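Local coordinates for protein acetone carboxylase alpha subunit (Xanthobacter autotrophicus Py2, PDB 5M45) that forms the alpha subunit of a metal-containing, multi-subunit carboxylase and carries a hydantoinase B/oxoprolinase family region, at residues Arg715-Ala720 with Leu744-Ile749; Asp333-Arg339 with Ser721-Arg727; Ala71-Lys76 with Gly88-Phe92; Val68-Arg72 with Thr104-Ile108. All blocks are in the same frame, centred on the assembly; numbering follows the deposited sequence.

Two pairs of neighbouring contacts lie on opposite sides of the chain's centre. Contacts 1 and 2, with centres about 13 Å apart, use successive turns of helix 712-724 and meet at one carboxylate oxygen: E746 OE1 lies 2.7 Å from K723 NZ and 2.9 Å from R339 NH1. Contacts 3 and 4 share A71 and R72 of helix 54-75, their centres about 6 Å apart. In contact 3 the L90 side chain is about 10 Å from the manganese ion held by H150, D153 and H175. The D333 side chain of contact 2 is about 13 Å from bound 3,6,9,12,15-pentaoxaheptadecan-1-ol. The nearest atoms of contacts 2 and 4 are about 19 Å apart.

Contact 1: residues Arg715-Ala720 with Leu744-Ile749; sequences RQMFAA and LPEEEI
Helix 712-724 is covered along one side by the loop that follows helix 726-735: R715, Q716 and A719 meet L744, E746 and I749, E746 lying in a short 3-10 segment. The backbones come closest where A719 faces E746, with CA atoms 5.3 Å apart. The residue at this approach is an alanine, and A719 CB rests 3.3 Å from L744 O and 3.9 Å from E746 CB. One branch of L744, CD2, reaches over the helix backbone to R715 O and also touches F718 CB. The outer methyl of I749 works from the other end, with CD1 lying 3.5 Å from Q716 N.

Q716 and E746 run side by side in the same direction. Q716 NE2 donates to E746 OE2 over 3.0 Å, almost straight at 174° and within the amide plane, yet it comes down on the carboxylate from 63° above its plane. E746 holds CG anti to its own N (chi1 -161°) and extends onward, which carries OE1 past A720 toward K723 and R339, its salt-bridge partners. At the outer side R715 and I749 slide past each other in opposite directions. Water 1 links R715 NH1 (2.7 Å) to I749 O (2.8 Å), while R715 NE is bonded to A710 O. Water 2 similarly donates to both A719 O and L744 O. In the fold, the loop after helix 726-735 thus returns to pack L744, E746 and I749 on helix 712-724, the two helices being joined at G725.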
loop_
_atom_site.group_PDB
_atom_site.type_symbol
_atom_site.label_atom_id
_atom_site.label_comp_id
_atom_site.label_asym_id
_atom_site.label_seq_id
_atom_site.Cartn_x
_atom_site.Cartn_y
_atom_site.Cartn_z
ATOM N N ARG A 715 -2.749 -35.245 2.656
ATOM C CA ARG A 715 -2.983 -35.506 1.221
ATOM C C ARG A 715 -2.718 -34.288 0.332
ATOM O O ARG A 715 -2.172 -34.454 -0.757
ATOM C CB ARG A 715 -4.377 -36.045 1.003
ATOM C CG ARG A 715 -4.497 -37.442 1.589
ATOM C CD ARG A 715 -5.837 -38.052 1.319
ATOM N NE ARG A 715 -6.729 -37.652 2.399
ATOM C CZ ARG A 715 -7.938 -37.160 2.250
ATOM N NH1 ARG A 715 -8.493 -37.000 1.061
ATOM N NH2 ARG A 715 -8.609 -36.846 3.331
ATOM N N GLN A 716 -3.103 -33.096 0.770
ATOM C CA GLN A 716 -2.829 -31.890 -0.025
ATOM C C GLN A 716 -1.319 -31.674 -0.192
ATOM O O GLN A 716 -0.875 -31.342 -1.307
ATOM C CB GLN A 716 -3.472 -30.645 0.602
ATOM C CG GLN A 716 -3.452 -29.417 -0.286
ATOM C CD GLN A 716 -2.087 -28.707 -0.299
ATOM O OE1 GLN A 716 -1.326 -28.767 0.671
ATOM N NE2 GLN A 716 -1.787 -28.032 -1.409
ATOM N N MET A 717 -0.550 -31.880 0.875
ATOM C CA MET A 717 0.924 -31.743 0.822
ATOM C C MET A 717 1.576 -32.666 -0.234
ATOM O O MET A 717 2.337 -32.185 -1.099
ATOM C CB MET A 717 1.536 -31.982 2.205
ATOM C CG MET A 717 3.035 -31.757 2.292
ATOM S SD MET A 717 3.819 -32.553 3.730
ATOM C CE MET A 717 3.959 -34.277 3.156
ATOM N N PHE A 718 1.254 -33.952 -0.183
ATOM C CA PHE A 718 1.748 -34.897 -1.211
ATOM C C PHE A 718 1.243 -34.545 -2.611
ATOM O O PHE A 718 2.049 -34.488 -3.551
ATOM C CB PHE A 718 1.419 -36.361 -0.852
ATOM C CG PHE A 718 2.263 -36.906 0.292
ATOM C CD1 PHE A 718 3.636 -37.107 0.132
ATOM C CD2 PHE A 718 1.698 -37.192 1.528
ATOM C CE1 PHE A 718 4.400 -37.618 1.168
ATOM C CE2 PHE A 718 2.467 -37.670 2.580
ATOM C CZ PHE A 718 3.822 -37.905 2.384
ATOM N N ALA A 719 -0.046 -34.215 -2.775
ATOM C CA ALA A 719 -0.548 -33.934 -4.124
ATOM C C ALA A 719 0.151 -32.745 -4.776
ATOM O O ALA A 719 0.502 -32.807 -5.961
ATOM C CB ALA A 719 -2.043 -33.741 -4.138
ATOM N N ALA A 720 0.339 -31.670 -4.015
ATOM C CA ALA A 720 0.986 -30.460 -4.547
ATOM C C ALA A 720 2.494 -30.709 -4.840
ATOM O O ALA A 720 3.011 -30.268 -5.877
ATOM C CB ALA A 720 0.817 -29.297 -3.578
ATOM N N LEU A 744 -3.245 -39.460 -6.969
ATOM C CA LEU A 744 -3.586 -38.497 -5.911
ATOM C C LEU A 744 -3.767 -37.063 -6.465
ATOM O O LEU A 744 -2.941 -36.156 -6.174
ATOM C CB LEU A 744 -2.549 -38.570 -4.789
ATOM C CG LEU A 744 -2.980 -37.944 -3.451
ATOM C CD1 LEU A 744 -4.025 -38.789 -2.690
ATOM C CD2 LEU A 744 -1.733 -37.657 -2.617
ATOM N N PRO A 745 -4.820 -36.852 -7.266
ATOM C CA PRO A 745 -5.072 -35.476 -7.747
ATOM C C PRO A 745 -5.574 -34.569 -6.607
ATOM O O PRO A 745 -6.418 -34.963 -5.791
ATOM C CB PRO A 745 -6.148 -35.663 -8.819
ATOM C CG PRO A 745 -6.864 -36.920 -8.447
ATOM C CD PRO A 745 -5.839 -37.811 -7.754
ATOM N N GLU A 746 -5.055 -33.358 -6.568
ATOM C CA GLU A 746 -5.393 -32.427 -5.493
ATOM C C GLU A 746 -6.886 -32.080 -5.454
ATOM O O GLU A 746 -7.443 -31.856 -4.385
ATOM C CB GLU A 746 -4.565 -31.138 -5.612
ATOM C CG GLU A 746 -4.499 -30.311 -4.319
ATOM C CD GLU A 746 -3.591 -29.100 -4.425
ATOM O OE1 GLU A 746 -2.727 -29.067 -5.334
ATOM O OE2 GLU A 746 -3.745 -28.151 -3.626
ATOM N N GLU A 747 -7.513 -32.065 -6.625
ATOM C CA GLU A 747 -8.935 -31.706 -6.756
ATOM C C GLU A 747 -9.866 -32.710 -6.099
ATOM O O GLU A 747 -10.992 -32.359 -5.829
ATOM C CB GLU A 747 -9.361 -31.567 -8.223
ATOM C CG GLU A 747 -8.662 -30.458 -8.994
ATOM C CD GLU A 747 -7.280 -30.853 -9.570
ATOM O OE1 GLU A 747 -6.749 -31.994 -9.364
ATOM O OE2 GLU A 747 -6.702 -29.955 -10.215
ATOM N N GLU A 748 -9.438 -33.939 -5.852
ATOM C CA GLU A 748 -10.349 -34.923 -5.270
ATOM C C GLU A 748 -10.391 -34.865 -3.747
ATOM O O GLU A 748 -11.188 -35.557 -3.141
ATOM C CB GLU A 748 -10.019 -36.353 -5.771
ATOM C CG GLU A 748 -10.485 -36.607 -7.216
ATOM C CD GLU A 748 -10.140 -38.025 -7.740
ATOM O OE1 GLU A 748 -10.421 -38.281 -8.931
ATOM O OE2 GLU A 748 -9.548 -38.846 -6.977
ATOM N N ILE A 749 -9.571 -34.030 -3.128
ATOM C CA ILE A 749 -9.486 -34.002 -1.657
ATOM C C ILE A 749 -10.720 -33.310 -1.012
ATOM O O ILE A 749 -11.126 -33.680 0.075
ATOM C CB ILE A 749 -8.145 -33.363 -1.195
ATOM C CG1 ILE A 749 -6.961 -34.204 -1.715
ATOM C CG2 ILE A 749 -8.059 -33.227 0.334
ATOM C CD1 ILE A 749 -5.624 -33.466 -1.672
HETATM O O HOH W 1 -10.850 -35.897 1.760
HETATM O O HOH W 2 -0.790 -34.554 -7.540
#

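Contact 2: residues Asp333-Arg339 with Ser721-Arg727; sequences DFEGSSR and SFKLGPR
E335 and R727 form the centre of this contact, where the loop after strand 330-333 meets the break between helices 712-724 and 726-735. E335 holds CG anti to its N but bends at chi2 (86°), which brings its chain across R727. E335 CG lies 3.7 Å above the middle of one guanidinium face, and the carboxylate and guanidinium planes are nearly parallel. From the same side chain, OE1 uses its anti lone pair to accept from R727 N at 3.0 Å, near the start of the second helix.

R727, bent at chi3, turns its guanidinium edge to D333. Its NH2 meets D333 OD2 at 2.8 Å on the syn side but tilted out of the carboxylate plane, in a salt bridge whose N-H angle is only 134°; the two planes stand 83° apart. The other oxygen, D333 OD1, closes an Asx turn by accepting from E335 N, and R381 pairs with both acids. A type II turn from F334 to S337 places G336 beside G725, CA atoms 4.5 Å apart. Farther along, S721 CB approaches G336 O at 3.2 Å, while L724 CD1 packs 3.8 Å from R339 CB, the two chains crossing at about a right angle. Waters 3 and 4 link E335 OE2 and G336 N to L724 O, the second weakly, and water 5 joins S337 O to S721 O.

K723 and R339 come near each other because both serve E746. With R381 salt-bridged to both D333 and E335, and R727 beside the same pair, the contact probably keeps both carboxylates ionised and holds the R727 guanidinium by edge and face together.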
loop_
_atom_site.group_PDB
_atom_site.type_symbol
_atom_site.label_atom_id
_atom_site.label_comp_id
_atom_site.label_asym_id
_atom_site.label_seq_id
_atom_site.Cartn_x
_atom_site.Cartn_y
_atom_site.Cartn_z
ATOM N N ASP A 333 19.526 -29.383 -3.739
ATOM C CA ASP A 333 18.411 -29.556 -4.677
ATOM C C ASP A 333 17.141 -29.814 -3.865
ATOM O O ASP A 333 17.087 -30.780 -3.082
ATOM C CB ASP A 333 18.748 -30.731 -5.618
ATOM C CG ASP A 333 17.699 -30.948 -6.731
ATOM O OD1 ASP A 333 16.568 -30.436 -6.676
ATOM O OD2 ASP A 333 18.028 -31.659 -7.715
ATOM N N PHE A 334 16.127 -28.959 -4.053
ATOM C CA PHE A 334 14.860 -28.995 -3.301
ATOM C C PHE A 334 13.654 -29.559 -4.098
ATOM O O PHE A 334 12.502 -29.303 -3.741
ATOM C CB PHE A 334 14.590 -27.615 -2.683
ATOM C CG PHE A 334 15.633 -27.229 -1.651
ATOM C CD1 PHE A 334 16.844 -26.645 -2.039
ATOM C CD2 PHE A 334 15.453 -27.532 -0.307
ATOM C CE1 PHE A 334 17.822 -26.339 -1.086
ATOM C CE2 PHE A 334 16.428 -27.243 0.633
ATOM C CZ PHE A 334 17.614 -26.642 0.246
ATOM N N GLU A 335 13.927 -30.357 -5.141
ATOM C CA GLU A 335 12.925 -31.164 -5.821
ATOM C C GLU A 335 12.027 -31.884 -4.835
ATOM O O GLU A 335 12.532 -32.563 -3.934
ATOM C CB GLU A 335 13.615 -32.230 -6.693
ATOM C CG GLU A 335 12.701 -33.286 -7.399
ATOM C CD GLU A 335 12.161 -32.790 -8.750
ATOM O OE1 GLU A 335 11.352 -33.462 -9.437
ATOM O OE2 GLU A 335 12.551 -31.690 -9.142
ATOM N N GLY A 336 10.723 -31.744 -5.008
ATOM C CA GLY A 336 9.755 -32.343 -4.116
ATOM C C GLY A 336 9.055 -31.410 -3.144
ATOM O O GLY A 336 8.123 -31.813 -2.465
ATOM N N SER A 337 9.489 -30.159 -3.091
ATOM C CA SER A 337 8.915 -29.188 -2.149
ATOM C C SER A 337 7.474 -28.813 -2.526
ATOM O O SER A 337 7.064 -28.932 -3.692
ATOM C CB SER A 337 9.786 -27.904 -2.082
ATOM O OG SER A 337 11.103 -28.177 -1.604
ATOM N N SER A 338 6.725 -28.365 -1.523
ATOM C CA SER A 338 5.313 -27.966 -1.697
ATOM C C SER A 338 5.162 -26.584 -2.371
ATOM O O SER A 338 6.136 -25.883 -2.599
ATOM C CB SER A 338 4.561 -28.053 -0.342
ATOM O OG SER A 338 5.151 -27.239 0.661
ATOM N N ARG A 339 3.924 -26.212 -2.693
ATOM C CA ARG A 339 3.574 -24.998 -3.440
ATOM C C ARG A 339 3.429 -23.795 -2.517
ATOM O O ARG A 339 3.158 -23.945 -1.321
ATOM C CB ARG A 339 2.241 -25.215 -4.191
ATOM C CG ARG A 339 1.857 -24.154 -5.206
ATOM C CD ARG A 339 0.625 -24.469 -6.039
ATOM N NE ARG A 339 -0.623 -24.524 -5.289
ATOM C CZ ARG A 339 -1.318 -25.649 -5.009
ATOM N NH1 ARG A 339 -0.910 -26.862 -5.447
ATOM N NH2 ARG A 339 -2.470 -25.557 -4.326
ATOM N N SER A 721 3.157 -31.424 -3.940
ATOM C CA SER A 721 4.569 -31.810 -4.080
ATOM C C SER A 721 4.808 -32.692 -5.349
ATOM O O SER A 721 5.755 -32.491 -6.104
ATOM C CB SER A 721 5.056 -32.503 -2.801
ATOM O OG SER A 721 5.056 -31.618 -1.643
ATOM N N PHE A 722 3.909 -33.651 -5.580
ATOM C CA PHE A 722 4.009 -34.527 -6.741
ATOM C C PHE A 722 3.965 -33.727 -8.037
ATOM O O PHE A 722 4.787 -33.960 -8.927
ATOM C CB PHE A 722 2.877 -35.567 -6.809
ATOM C CG PHE A 722 2.898 -36.646 -5.737
ATOM C CD1 PHE A 722 4.027 -36.939 -4.964
ATOM C CD2 PHE A 722 1.758 -37.394 -5.537
ATOM C CE1 PHE A 722 3.984 -37.923 -4.001
ATOM C CE2 PHE A 722 1.707 -38.386 -4.569
ATOM C CZ PHE A 722 2.820 -38.652 -3.796
ATOM N N LYS A 723 3.010 -32.794 -8.152
ATOM C CA LYS A 723 2.869 -32.002 -9.391
ATOM C C LYS A 723 4.087 -31.131 -9.692
ATOM O O LYS A 723 4.474 -31.035 -10.813
ATOM C CB LYS A 723 1.640 -31.104 -9.356
ATOM C CG LYS A 723 0.389 -31.878 -9.683
ATOM C CD LYS A 723 -0.853 -30.966 -9.620
ATOM C CE LYS A 723 -1.100 -30.396 -8.190
ATOM N NZ LYS A 723 -2.458 -29.905 -7.924
ATOM N N LEU A 724 4.659 -30.480 -8.686
ATOM C CA LEU A 724 5.876 -29.644 -8.874
ATOM C C LEU A 724 7.204 -30.431 -8.968
ATOM O O LEU A 724 8.209 -29.864 -9.408
ATOM C CB LEU A 724 5.987 -28.616 -7.741
ATOM C CG LEU A 724 4.968 -27.470 -7.838
ATOM C CD1 LEU A 724 4.749 -26.846 -6.458
ATOM C CD2 LEU A 724 5.384 -26.430 -8.839
ATOM N N GLY A 725 7.196 -31.695 -8.550
ATOM C CA GLY A 725 8.390 -32.546 -8.435
ATOM C C GLY A 725 8.179 -33.978 -8.932
ATOM O O GLY A 725 8.064 -34.900 -8.123
ATOM N N PRO A 726 8.150 -34.176 -10.247
ATOM C CA PRO A 726 7.942 -35.538 -10.778
ATOM C C PRO A 726 8.967 -36.588 -10.326
ATOM O O PRO A 726 8.625 -37.755 -10.224
ATOM C CB PRO A 726 8.003 -35.375 -12.310
ATOM C CG PRO A 726 8.397 -33.935 -12.563
ATOM C CD PRO A 726 8.313 -33.152 -11.298
ATOM N N ARG A 727 10.200 -36.196 -10.053
ATOM C CA ARG A 727 11.179 -37.137 -9.531
ATOM C C ARG A 727 10.802 -37.617 -8.117
ATOM O O ARG A 727 11.032 -38.773 -7.767
ATOM C CB ARG A 727 12.543 -36.477 -9.556
ATOM C CG ARG A 727 13.709 -37.393 -9.384
ATOM C CD ARG A 727 14.968 -36.751 -10.063
ATOM N NE ARG A 727 15.371 -35.317 -9.885
ATOM C CZ ARG A 727 15.866 -34.728 -8.773
ATOM N NH1 ARG A 727 15.849 -35.374 -7.606
ATOM N NH2 ARG A 727 16.311 -33.499 -8.835
HETATM O O HOH W 3 10.720 -30.231 -10.413
HETATM O O HOH W 4 9.802 -29.721 -6.982
HETATM O O HOH W 5 7.648 -30.564 -5.710
#

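Contact 3: residues Ala71-Lys76 with Gly88-Phe92; sequences ARETAK and GELCF
G88 begins the contact by giving its carbonyl to R72: R72 NH2 donates to G88 O over 3.0 Å at 154°, within the carbonyl plane and on a lone pair. G88 follows helix 82-85 with positive phi, and the R72 guanidinium end occupies the place beside its CA. An inverse gamma turn centred on E89 then leads the chain into strand 90-95.

At L90 the same arginine is met twice. R72 NE makes a weak bond to L90 O (3.1 Å), and the guanidinium presents its edge to both carbonyls. This reach depends on a chain that stays extended from CG to NE, with CG anti to the backbone N (chi1 173°). L90 CD2 packs 3.8 Å from R72 CG, and L90 CD1 lies 4.0 Å from K76 CB. Here the helix passes over the edge region of a seven-stranded antiparallel sheet: the segment axes are 8.3 Å apart and run at 133°, helix 54-75 reaching strand 90-95 through a connection that includes the short helix 82-85.

C91 turns its side chain away, beside V173 of the adjacent strand 165-175. F92 points toward the helix, its ring obliquely set against the turn from A71 to A75. F92 CD2 lies 3.7 Å from R72 N and 4.1 Å from A71 CB, while CE2 approaches A75 CB at 4.2 Å; I244 of helix 227-255 packs against both F92 and A71.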
loop_
_atom_site.group_PDB
_atom_site.type_symbol
_atom_site.label_atom_id
_atom_site.label_comp_id
_atom_site.label_asym_id
_atom_site.label_seq_id
_atom_site.Cartn_x
_atom_site.Cartn_y
_atom_site.Cartn_z
ATOM N N ALA A 71 29.830 1.388 11.942
ATOM C CA ALA A 71 28.559 1.963 11.489
ATOM C C ALA A 71 27.346 1.333 12.218
ATOM O O ALA A 71 26.460 2.066 12.711
ATOM C CB ALA A 71 28.417 1.800 9.989
ATOM N N ARG A 72 27.325 0.004 12.323
ATOM C CA ARG A 72 26.252 -0.663 13.047
ATOM C C ARG A 72 26.228 -0.286 14.549
ATOM O O ARG A 72 25.175 0.060 15.107
ATOM C CB ARG A 72 26.353 -2.184 12.873
ATOM C CG ARG A 72 25.376 -2.981 13.740
ATOM C CD ARG A 72 25.223 -4.384 13.196
ATOM N NE ARG A 72 24.398 -5.245 14.040
ATOM C CZ ARG A 72 24.825 -5.909 15.115
ATOM N NH1 ARG A 72 26.107 -5.834 15.510
ATOM N NH2 ARG A 72 23.985 -6.672 15.787
ATOM N N GLU A 73 27.388 -0.368 15.199
ATOM C CA GLU A 73 27.498 -0.096 16.635
ATOM C C GLU A 73 27.090 1.347 16.991
ATOM O O GLU A 73 26.439 1.581 18.016
ATOM C CB GLU A 73 28.947 -0.418 17.106
ATOM C CG GLU A 73 29.319 -0.016 18.544
ATOM C CD GLU A 73 28.640 -0.848 19.624
ATOM O OE1 GLU A 73 28.110 -1.935 19.319
ATOM O OE2 GLU A 73 28.714 -0.417 20.828
ATOM N N THR A 74 27.459 2.305 16.140
ATOM C CA THR A 74 27.184 3.734 16.369
ATOM C C THR A 74 25.780 4.163 15.937
ATOM O O THR A 74 25.052 4.801 16.716
ATOM C CB THR A 74 28.249 4.575 15.618
ATOM O OG1 THR A 74 29.523 4.237 16.156
ATOM C CG2 THR A 74 28.044 6.080 15.770
ATOM N N ALA A 75 25.383 3.839 14.697
ATOM C CA ALA A 75 24.116 4.323 14.177
ATOM C C ALA A 75 22.896 3.789 14.928
ATOM O O ALA A 75 21.892 4.458 14.982
ATOM C CB ALA A 75 23.977 4.013 12.704
ATOM N N LYS A 76 22.991 2.601 15.546
ATOM C CA LYS A 76 21.831 2.042 16.251
ATOM C C LYS A 76 21.369 2.922 17.440
ATOM O O LYS A 76 20.210 2.797 17.872
ATOM C CB LYS A 76 22.069 0.601 16.682
ATOM C CG LYS A 76 23.039 0.412 17.857
ATOM C CD LYS A 76 23.291 -1.091 18.039
ATOM C CE LYS A 76 24.365 -1.346 19.053
ATOM N NZ LYS A 76 23.757 -1.215 20.410
ATOM N N GLY A 88 19.824 -4.901 18.295
ATOM C CA GLY A 88 20.767 -4.836 17.192
ATOM C C GLY A 88 20.307 -5.536 15.910
ATOM O O GLY A 88 21.153 -6.058 15.151
ATOM N N GLU A 89 19.000 -5.513 15.641
ATOM C CA GLU A 89 18.457 -6.105 14.387
ATOM C C GLU A 89 18.597 -5.113 13.223
ATOM O O GLU A 89 17.618 -4.523 12.745
ATOM C CB GLU A 89 17.022 -6.632 14.565
ATOM C CG GLU A 89 16.745 -7.448 15.842
ATOM C CD GLU A 89 17.701 -8.588 16.137
ATOM O OE1 GLU A 89 17.620 -9.147 17.252
ATOM O OE2 GLU A 89 18.542 -8.977 15.258
ATOM N N LEU A 90 19.860 -4.885 12.842
ATOM C CA LEU A 90 20.263 -4.024 11.724
ATOM C C LEU A 90 21.572 -4.558 11.148
ATOM O O LEU A 90 22.233 -5.389 11.774
ATOM C CB LEU A 90 20.388 -2.530 12.129
ATOM C CG LEU A 90 21.619 -2.045 12.895
ATOM C CD1 LEU A 90 21.690 -0.517 12.901
ATOM C CD2 LEU A 90 21.675 -2.600 14.312
ATOM N N CYS A 91 21.918 -4.086 9.956
ATOM C CA CYS A 91 23.142 -4.554 9.236
ATOM C C CYS A 91 23.562 -3.503 8.208
ATOM O O CYS A 91 22.699 -2.895 7.566
ATOM C CB CYS A 91 22.856 -5.882 8.559
ATOM S SG CYS A 91 24.176 -6.632 7.580
ATOM N N PHE A 92 24.874 -3.300 8.057
ATOM C CA PHE A 92 25.453 -2.460 6.997
ATOM C C PHE A 92 26.487 -3.242 6.180
ATOM O O PHE A 92 27.320 -3.978 6.753
ATOM C CB PHE A 92 26.114 -1.206 7.575
ATOM C CG PHE A 92 25.127 -0.246 8.199
ATOM C CD1 PHE A 92 24.389 0.634 7.404
ATOM C CD2 PHE A 92 24.897 -0.249 9.566
ATOM C CE1 PHE A 92 23.461 1.496 7.969
ATOM C CE2 PHE A 92 23.982 0.630 10.139
ATOM C CZ PHE A 92 23.259 1.493 9.345
#

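Contact 4: residues Val68-Arg72 with Thr104-Ile108; sequences VVDAR and TSTGI
This is a loop-on-helix packing contact without a direct hydrogen bond, in which S105, T106 and G107 run beside V68, V69 and R72 of helix 54-75. The loop leaves strand 101-104, outermost in its sheet within this chain, and leads to helix 111-124. The closest backbones are those of V69 and S105, CA atoms 4.6 Å apart. V68 sends CG2 to the T104-S105 peptide, 3.4 Å from T104 C; the methyl stands between the backbone N and carbonyl carbon of V68, on the side that faces the loop.

S105 fits against the next turn, its CB 3.5 Å from V68 O and its OG 3.5 Å from R72 CD. The hydroxyl has its own polar partners: S105 OG donates to T106 O at 2.9 Å, in the carbonyl plane, and accepts from F92 N of the neighbouring strand. R72, whose guanidinium edge serves the 88-90 backbone, offers a face to this loop. G107 N lies 3.8 Å above the centre of that face, with the T106 carbonyl carbon offset toward the rim; G107, lacking a side chain, lets the peptide come this near. T106 O is close to R72 NE, but the angle is too poor for a bond. Water 6 accepts from R72 NH1 (2.8 Å) and donates to T106 OG1 (2.9 Å), a hydroxyl also bonded to E482.

Another protein chain of the assembly packs on V69 and T106, and one of its aromatic side chains hydrogen-bonds to T104 O. The T106-G107 peptide lying over a guanidinium face joins helix 54-75 to the loop after strand 101-104, an outermost strand of the antiparallel sheet.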
loop_
_atom_site.group_PDB
_atom_site.type_symbol
_atom_site.label_atom_id
_atom_site.label_comp_id
_atom_site.label_asym_id
_atom_site.label_seq_id
_atom_site.Cartn_x
_atom_site.Cartn_y
_atom_site.Cartn_z
ATOM N N VAL A 68 32.524 -0.827 8.675
ATOM C CA VAL A 68 31.165 -1.406 8.690
ATOM C C VAL A 68 30.685 -1.861 10.079
ATOM O O VAL A 68 29.523 -1.674 10.444
ATOM C CB VAL A 68 30.917 -2.515 7.609
ATOM C CG1 VAL A 68 31.091 -1.944 6.215
ATOM C CG2 VAL A 68 31.842 -3.701 7.793
ATOM N N VAL A 69 31.586 -2.424 10.875
ATOM C CA VAL A 69 31.252 -2.811 12.274
ATOM C C VAL A 69 30.887 -1.556 13.091
ATOM O O VAL A 69 29.888 -1.546 13.823
ATOM C CB VAL A 69 32.412 -3.600 12.926
ATOM C CG1 VAL A 69 32.216 -3.738 14.437
ATOM C CG2 VAL A 69 32.488 -4.989 12.285
ATOM N N ASP A 70 31.694 -0.495 12.934
ATOM C CA ASP A 70 31.487 0.751 13.638
ATOM C C ASP A 70 30.182 1.463 13.218
ATOM O O ASP A 70 29.512 2.069 14.070
ATOM C CB ASP A 70 32.668 1.702 13.460
ATOM C CG ASP A 70 32.464 3.046 14.218
ATOM O OD1 ASP A 70 32.358 3.037 15.455
ATOM O OD2 ASP A 70 32.369 4.098 13.543
ATOM N N ALA A 71 29.830 1.388 11.942
ATOM C CA ALA A 71 28.559 1.963 11.489
ATOM C C ALA A 71 27.346 1.333 12.218
ATOM O O ALA A 71 26.460 2.066 12.711
ATOM C CB ALA A 71 28.417 1.800 9.989
ATOM N N ARG A 72 27.325 0.004 12.323
ATOM C CA ARG A 72 26.252 -0.663 13.047
ATOM C C ARG A 72 26.228 -0.286 14.549
ATOM O O ARG A 72 25.175 0.060 15.107
ATOM C CB ARG A 72 26.353 -2.184 12.873
ATOM C CG ARG A 72 25.376 -2.981 13.740
ATOM C CD ARG A 72 25.223 -4.384 13.196
ATOM N NE ARG A 72 24.398 -5.245 14.040
ATOM C CZ ARG A 72 24.825 -5.909 15.115
ATOM N NH1 ARG A 72 26.107 -5.834 15.510
ATOM N NH2 ARG A 72 23.985 -6.672 15.787
ATOM N N THR A 104 30.963 -6.929 5.529
ATOM C CA THR A 104 29.712 -6.609 6.228
ATOM C C THR A 104 29.905 -6.518 7.736
ATOM O O THR A 104 30.776 -7.164 8.288
ATOM C CB THR A 104 28.613 -7.666 5.864
ATOM O OG1 THR A 104 27.352 -7.315 6.410
ATOM C CG2 THR A 104 28.998 -9.039 6.331
ATOM N N SER A 105 29.061 -5.731 8.406
ATOM C CA SER A 105 28.874 -5.881 9.871
ATOM C C SER A 105 28.235 -7.252 10.161
ATOM O O SER A 105 27.767 -7.904 9.238
ATOM C CB SER A 105 27.955 -4.768 10.433
ATOM O OG SER A 105 26.596 -4.946 10.038
ATOM N N THR A 106 28.166 -7.643 11.434
ATOM C CA THR A 106 27.327 -8.753 11.868
ATOM C C THR A 106 25.880 -8.238 12.020
ATOM O O THR A 106 25.560 -7.172 11.506
ATOM C CB THR A 106 27.891 -9.478 13.133
ATOM O OG1 THR A 106 27.886 -8.590 14.261
ATOM C CG2 THR A 106 29.315 -9.939 12.914
ATOM N N GLY A 107 25.012 -8.985 12.711
ATOM C CA GLY A 107 23.594 -8.635 12.849
ATOM C C GLY A 107 22.740 -9.442 11.857
ATOM O O GLY A 107 22.974 -10.634 11.681
ATOM N N ILE A 108 21.764 -8.790 11.197
ATOM C CA ILE A 108 20.815 -9.500 10.319
ATOM C C ILE A 108 21.366 -9.658 8.907
ATOM O O ILE A 108 20.869 -9.014 7.919
ATOM C CB ILE A 108 19.369 -8.921 10.361
ATOM C CG1 ILE A 108 19.321 -7.384 10.192
ATOM C CG2 ILE A 108 18.709 -9.329 11.697
ATOM C CD1 ILE A 108 17.924 -6.843 9.939
HETATM O O HOH W 6 28.076 -7.214 16.857
#